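Local coordinates for protein 7,8-dihydro-6-hydroxymethylpterin pyrophosphokinase-dihydropteroate synthase (Plasmodium falciparum, PDB 6JWS) that probably makes the pterin diphosphate from 6-hydroxymethyl-7,8-dihydropterin and ATP, then joins it to 4-aminobenzoate, giving 7,8-dihydropteroate for folate synthesis, at residues Met418-Met421 / Ile422-Ala426; Leu691-Lys694 / Ser695-Val699; Val357-Met360 / Lys361-Tyr364. The protein carries 1 engineered substitution. One frame throughout, in Å; residues are numbered along the deposited sequence.

In the fold
Interactions 1 and 2 belong to the TIM barrel of the dihydropteroate synthase half and touch each other, with the end of helix 411-424 meeting the start of helix 690-704; interaction 3 lies about 39 Å or more away, centre to centre, on helix 349-364, ahead of strand 372-377 of the antiparallel sheet in the kinase half. Interaction 2 is buried, faces the second subunit, and combines a salt bridge with a magnesium ligand. Interaction 1, only partly buried, is mainly backbone chemistry: a Schellman motif ending a helix. Interaction 3 lies at the surface, where a methionine and a tyrosine meet one helical turn apart.

Interaction 1 of 3, residues Met418-Met421 / Ile422-Ala426; sequences MFEM and INEGA
With chi1 near -62°, Ile422 turns CG1 away from its own carbonyl carbon and back along the helix, so that CG1 comes to 3.1 Å from Met418 O, the oxygen that also accepts the bond from Ile422 N. Glu424 takes a similar first torsion and is extended beyond CG. It runs alongside Glu420, both chains pointing the same way, with their carboxylate planes 64° apart. Glu420 OE2 and Glu424 OE2 are 4.1 Å from each other; like charges this close would probably be costly, and Arg417, in long, weak ion pairs with both, may offset some of that.

The helix ends in a Schellman motif. Gly425 has a positive phi of 113°, which takes the backbone out of the helix, a conformation glycine adopts readily. Gly425 N donates to Ile422 O at 3.0 Å, and Ala426 N reaches across the turn to Met421 O, also at 3.0 Å and nearly straight. Met421 O takes further, weak bonds from Glu424 N and Gly425 N, so the last turn closes around this one oxygen. The hydrophobic pair expected of the motif is present too: Met421 CB and Ala426 CB lie 4.3 Å apart.

Outside the turn, Met418, Phe419 and Ile422 pack on helix 448-464, where the ring of Phe419 meets that of Phe459 obliquely. Met421, Glu424 and Ala426 rest on Val690 at the start of helix 690-704, while the chain leaving the cap runs into barrel strand 428-432.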
# COMPACT_ATOMS: atom_id res chain seq x y z
N MET B 418 27.87 -2.77 -15.10
CA MET B 418 27.37 -1.41 -14.95
C MET B 418 26.45 -1.03 -16.10
O MET B 418 25.44 -0.36 -15.88
CB MET B 418 28.50 -0.38 -14.84
CG MET B 418 29.26 -0.53 -13.54
SD MET B 418 30.73 0.49 -13.40
CE MET B 418 30.01 2.13 -13.37
N PHE B 419 26.79 -1.46 -17.33
CA PHE B 419 25.97 -1.16 -18.49
C PHE B 419 24.66 -1.94 -18.42
O PHE B 419 23.59 -1.43 -18.74
CB PHE B 419 26.77 -1.33 -19.79
CG PHE B 419 27.52 -0.09 -20.21
CD1 PHE B 419 26.91 0.90 -20.97
CD2 PHE B 419 28.85 0.09 -19.86
CE1 PHE B 419 27.60 2.04 -21.34
CE2 PHE B 419 29.54 1.24 -20.22
CZ PHE B 419 28.92 2.21 -20.96
N GLU B 420 24.74 -3.19 -17.99
CA GLU B 420 23.59 -4.04 -17.78
C GLU B 420 22.59 -3.38 -16.81
O GLU B 420 21.37 -3.35 -17.05
CB GLU B 420 24.14 -5.36 -17.24
CG GLU B 420 23.36 -6.59 -17.62
CD GLU B 420 24.13 -7.82 -17.16
OE1 GLU B 420 25.27 -8.04 -17.66
OE2 GLU B 420 23.62 -8.51 -16.26
N MET B 421 23.09 -2.83 -15.70
CA MET B 421 22.20 -2.29 -14.68
C MET B 421 21.53 -1.01 -15.18
O MET B 421 20.37 -0.74 -14.87
CB MET B 421 22.92 -2.07 -13.35
CG MET B 421 23.18 -3.37 -12.61
SD MET B 421 23.92 -3.17 -10.96
CE MET B 421 25.47 -2.34 -11.36
N ILE B 422 22.27 -0.23 -15.98
CA ILE B 422 21.70 0.95 -16.61
C ILE B 422 20.53 0.52 -17.51
O ILE B 422 19.43 1.06 -17.41
CB ILE B 422 22.77 1.73 -17.38
CG1 ILE B 422 23.88 2.24 -16.45
CG2 ILE B 422 22.16 2.88 -18.17
CD1 ILE B 422 25.13 2.67 -17.19
N ASN B 423 20.78 -0.48 -18.37
CA ASN B 423 19.78 -0.99 -19.29
C ASN B 423 18.61 -1.62 -18.52
O ASN B 423 17.49 -1.65 -19.01
CB ASN B 423 20.38 -1.93 -20.34
CG ASN B 423 21.31 -1.20 -21.30
OD1 ASN B 423 21.10 -0.03 -21.64
ND2 ASN B 423 22.36 -1.89 -21.75
N GLU B 424 18.87 -2.11 -17.30
CA GLU B 424 17.82 -2.74 -16.52
C GLU B 424 16.95 -1.70 -15.80
O GLU B 424 15.88 -2.05 -15.30
CB GLU B 424 18.37 -3.84 -15.61
CG GLU B 424 18.61 -5.19 -16.29
CD GLU B 424 19.34 -6.17 -15.38
OE1 GLU B 424 19.52 -5.86 -14.18
OE2 GLU B 424 19.72 -7.27 -15.85
N GLY B 425 17.40 -0.45 -15.77
CA GLY B 425 16.61 0.68 -15.29
C GLY B 425 17.12 1.32 -13.99
O GLY B 425 16.40 2.09 -13.36
N ALA B 426 18.35 1.03 -13.57
CA ALA B 426 18.95 1.74 -12.45
C ALA B 426 19.20 3.20 -12.80
O ALA B 426 19.73 3.51 -13.87
CB ALA B 426 20.24 1.06 -12.07

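Interaction 2 of 3, residues Leu691-Lys694 / Ser695-Val699; sequences LETK and SVLDV. With MG (magnesium ion), chain O.
Lys694 and Asp698 form a salt bridge one turn apart on helix 690-704, the helix that follows strand 684-687 in the TIM barrel. Lys694 NZ lies 2.8 Å from Asp698 OD1, approaching the syn lone pair on the side facing the other oxygen, and makes a weak second bond to OD2 at 3.3 Å. The lysine chain leaves with CG opposite the backbone N (chi1 -170°), then bends at chi2 and chi4, which brings the ammonium group back to the carboxylate oxygens.

Ser695 is held by the backbone instead. Ser695 OG donates to Leu691 O at 2.8 Å, and Ser695 N reaches the same oxygen at 3.1 Å. The two donors arrive from opposite faces of the carbonyl plane, and the OG bond ties the buried hydroxyl to its own helix. Leu697 N to Thr693 O, at 2.9 Å, carries the helical bonding onward.

Further out, Asp698 OD2 also accepts a hydrogen bond from Asn617 N of the second subunit, so the ion pair lies at the dimer interface. Thr693 OG1 bonds to Asp689 O, while the side chains of Thr693 and Leu697 pack on Ile391 of strand 390-396. Near the start of the helix Glu692 bends at chi2 (92°) and carries its carboxylate to a magnesium ion, which Asp689 and Met648 O also bind. Glu692 OE2 sits 2.2 Å from the magnesium; water 1 lies 2.4 Å from the magnesium and water 2 also coordinates it.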
# COMPACT_ATOMS: atom_id res chain seq x y z
N LEU B 691 16.63 -5.54 -12.65
CA LEU B 691 15.57 -5.85 -13.59
C LEU B 691 14.31 -6.23 -12.81
O LEU B 691 13.21 -5.81 -13.16
CB LEU B 691 16.00 -6.99 -14.52
CG LEU B 691 14.89 -7.52 -15.43
CD1 LEU B 691 15.45 -7.99 -16.77
CD2 LEU B 691 14.08 -8.65 -14.73
N GLU B 692 14.49 -7.05 -11.78
CA GLU B 692 13.36 -7.51 -10.98
C GLU B 692 12.67 -6.33 -10.31
O GLU B 692 11.45 -6.19 -10.35
CB GLU B 692 13.87 -8.53 -9.96
CG GLU B 692 14.48 -9.78 -10.59
CD GLU B 692 15.99 -9.75 -10.84
OE1 GLU B 692 16.50 -8.75 -11.38
OE2 GLU B 692 16.66 -10.74 -10.46
N THR B 693 13.46 -5.44 -9.69
CA THR B 693 12.95 -4.32 -8.91
C THR B 693 12.22 -3.34 -9.84
O THR B 693 11.13 -2.85 -9.51
CB THR B 693 14.09 -3.65 -8.12
OG1 THR B 693 14.70 -4.67 -7.31
CG2 THR B 693 13.62 -2.51 -7.25
N LYS B 694 12.83 -3.03 -10.99
CA LYS B 694 12.23 -2.13 -11.96
C LYS B 694 10.89 -2.68 -12.46
O LYS B 694 9.98 -1.89 -12.74
CB LYS B 694 13.18 -1.94 -13.15
CG LYS B 694 12.79 -0.85 -14.14
CD LYS B 694 12.71 0.52 -13.50
CE LYS B 694 12.68 1.67 -14.49
NZ LYS B 694 11.56 1.53 -15.45
N SER B 695 10.78 -4.00 -12.60
CA SER B 695 9.55 -4.60 -13.11
C SER B 695 8.44 -4.34 -12.11
O SER B 695 7.32 -4.01 -12.50
CB SER B 695 9.71 -6.08 -13.37
OG SER B 695 10.73 -6.31 -14.32
N VAL B 696 8.78 -4.46 -10.81
CA VAL B 696 7.85 -4.23 -9.73
C VAL B 696 7.43 -2.76 -9.71
O VAL B 696 6.25 -2.46 -9.66
CB VAL B 696 8.39 -4.72 -8.37
CG1 VAL B 696 7.59 -4.15 -7.20
CG2 VAL B 696 8.40 -6.25 -8.30
N LEU B 697 8.39 -1.84 -9.73
CA LEU B 697 8.04 -0.44 -9.63
C LEU B 697 7.22 -0.00 -10.85
O LEU B 697 6.36 0.87 -10.74
CB LEU B 697 9.33 0.39 -9.46
CG LEU B 697 10.18 0.10 -8.21
CD1 LEU B 697 11.41 1.00 -8.18
CD2 LEU B 697 9.40 0.28 -6.91
N ASP B 698 7.49 -0.59 -12.02
CA ASP B 698 6.78 -0.21 -13.24
C ASP B 698 5.29 -0.53 -13.12
O ASP B 698 4.46 0.28 -13.52
CB ASP B 698 7.35 -0.87 -14.49
CG ASP B 698 8.61 -0.18 -15.02
OD1 ASP B 698 8.95 0.92 -14.51
OD2 ASP B 698 9.26 -0.74 -15.95
N VAL B 699 4.96 -1.70 -12.56
CA VAL B 699 3.59 -2.15 -12.42
C VAL B 699 2.89 -1.35 -11.32
O VAL B 699 1.73 -0.99 -11.48
CB VAL B 699 3.54 -3.65 -12.09
CG1 VAL B 699 2.15 -4.12 -11.66
CG2 VAL B 699 4.08 -4.49 -13.24
MG MG O . 18.78 -11.26 -10.26
O HOH W 1 18.42 -12.50 -12.28
O HOH W 2 18.79 -9.47 -11.49

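Interaction 3 of 3, residues Val357-Met360 / Lys361-Tyr364; sequences VSRM and KEQY
A Met-aromatic contact between Met360 and Tyr364, one turn apart, lies at the C-terminal end of helix 349-364, on the surface of the kinase half. Met360 SD is 5.2 Å from the centroid of the Tyr364 ring, 46° off the ring normal, an oblique approach. The methionine gets there by bending: chi2 (-77°) and chi3 together fold the thioether toward the next turn and bring Met360 CE to 3.9 Å from Tyr364 CB.

Alongside, Arg359 and Gln363 run the same way, guanidinium and amide planes 24° apart, and touch through Arg359 CG and Gln363 OE1 at 3.7 Å. The backbone keeps its helical bonds, with Glu362 N donating to Ser358 O at 2.8 Å and Gln363 N to Arg359 O at 2.9 Å.

Beyond the helix, the Met360 side chain packs on Ile366 and that of Val357 on Ile368, in the loop that leads to strand 372-377. Molecules of the crystal lattice touch Arg359, Met360, Gln363 and Tyr364, so packing may influence these conformations. The last bond of the turn is less regular: Tyr364 N reaches Met360 O at 3.2 Å from above the carbonyl plane.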
# COMPACT_ATOMS: atom_id res chain seq x y z
N VAL B 357 0.13 27.70 7.62
CA VAL B 357 -0.37 26.47 7.05
C VAL B 357 -1.81 26.26 7.49
O VAL B 357 -2.68 25.97 6.67
CB VAL B 357 0.50 25.25 7.43
CG1 VAL B 357 -0.16 23.93 7.01
CG2 VAL B 357 1.91 25.34 6.85
N SER B 358 -2.06 26.40 8.79
CA SER B 358 -3.36 26.03 9.31
C SER B 358 -4.42 27.08 8.95
O SER B 358 -5.57 26.74 8.69
CB SER B 358 -3.31 25.69 10.77
OG SER B 358 -3.05 26.84 11.54
N ARG B 359 -4.01 28.35 8.83
CA ARG B 359 -4.94 29.37 8.37
C ARG B 359 -5.26 29.20 6.88
O ARG B 359 -6.38 29.48 6.48
CB ARG B 359 -4.46 30.76 8.75
CG ARG B 359 -5.03 31.22 10.08
CD ARG B 359 -4.04 31.82 11.05
NE ARG B 359 -3.31 32.92 10.47
CZ ARG B 359 -2.75 33.91 11.17
NH1 ARG B 359 -2.86 33.94 12.49
NH2 ARG B 359 -2.09 34.87 10.55
N MET B 360 -4.30 28.77 6.05
CA MET B 360 -4.66 28.52 4.66
C MET B 360 -5.70 27.40 4.58
O MET B 360 -6.62 27.46 3.77
CB MET B 360 -3.46 28.17 3.77
CG MET B 360 -2.57 29.36 3.44
SD MET B 360 -3.20 30.52 2.17
CE MET B 360 -4.23 29.43 1.20
N LYS B 361 -5.56 26.40 5.46
CA LYS B 361 -6.52 25.32 5.56
C LYS B 361 -7.89 25.85 6.00
O LYS B 361 -8.87 25.65 5.29
CB LYS B 361 -6.01 24.22 6.49
CG LYS B 361 -6.84 22.94 6.50
CD LYS B 361 -7.13 22.42 5.11
CE LYS B 361 -7.70 21.01 5.11
NZ LYS B 361 -8.12 20.60 3.76
N GLU B 362 -7.94 26.51 7.16
CA GLU B 362 -9.18 26.89 7.83
C GLU B 362 -9.92 27.96 7.04
O GLU B 362 -11.14 27.90 6.93
CB GLU B 362 -8.91 27.40 9.24
CG GLU B 362 -8.45 26.33 10.21
CD GLU B 362 -7.60 26.78 11.39
OE1 GLU B 362 -7.17 27.97 11.41
OE2 GLU B 362 -7.34 25.94 12.29
N GLN B 363 -9.19 28.93 6.48
CA GLN B 363 -9.78 30.14 5.95
C GLN B 363 -10.04 30.04 4.45
O GLN B 363 -11.02 30.57 3.95
CB GLN B 363 -8.96 31.37 6.33
CG GLN B 363 -8.98 31.66 7.83
CD GLN B 363 -8.44 33.02 8.23
OE1 GLN B 363 -8.06 33.24 9.38
NE2 GLN B 363 -8.39 33.94 7.28
N TYR B 364 -9.16 29.36 3.71
CA TYR B 364 -9.28 29.36 2.26
C TYR B 364 -9.46 27.94 1.73
O TYR B 364 -9.59 27.76 0.53
CB TYR B 364 -8.07 29.99 1.59
CG TYR B 364 -7.93 31.48 1.78
CD1 TYR B 364 -8.55 32.37 0.92
CD2 TYR B 364 -7.14 32.00 2.79
CE1 TYR B 364 -8.41 33.74 1.07
CE2 TYR B 364 -6.99 33.37 2.97
CZ TYR B 364 -7.62 34.24 2.10
OH TYR B 364 -7.47 35.59 2.26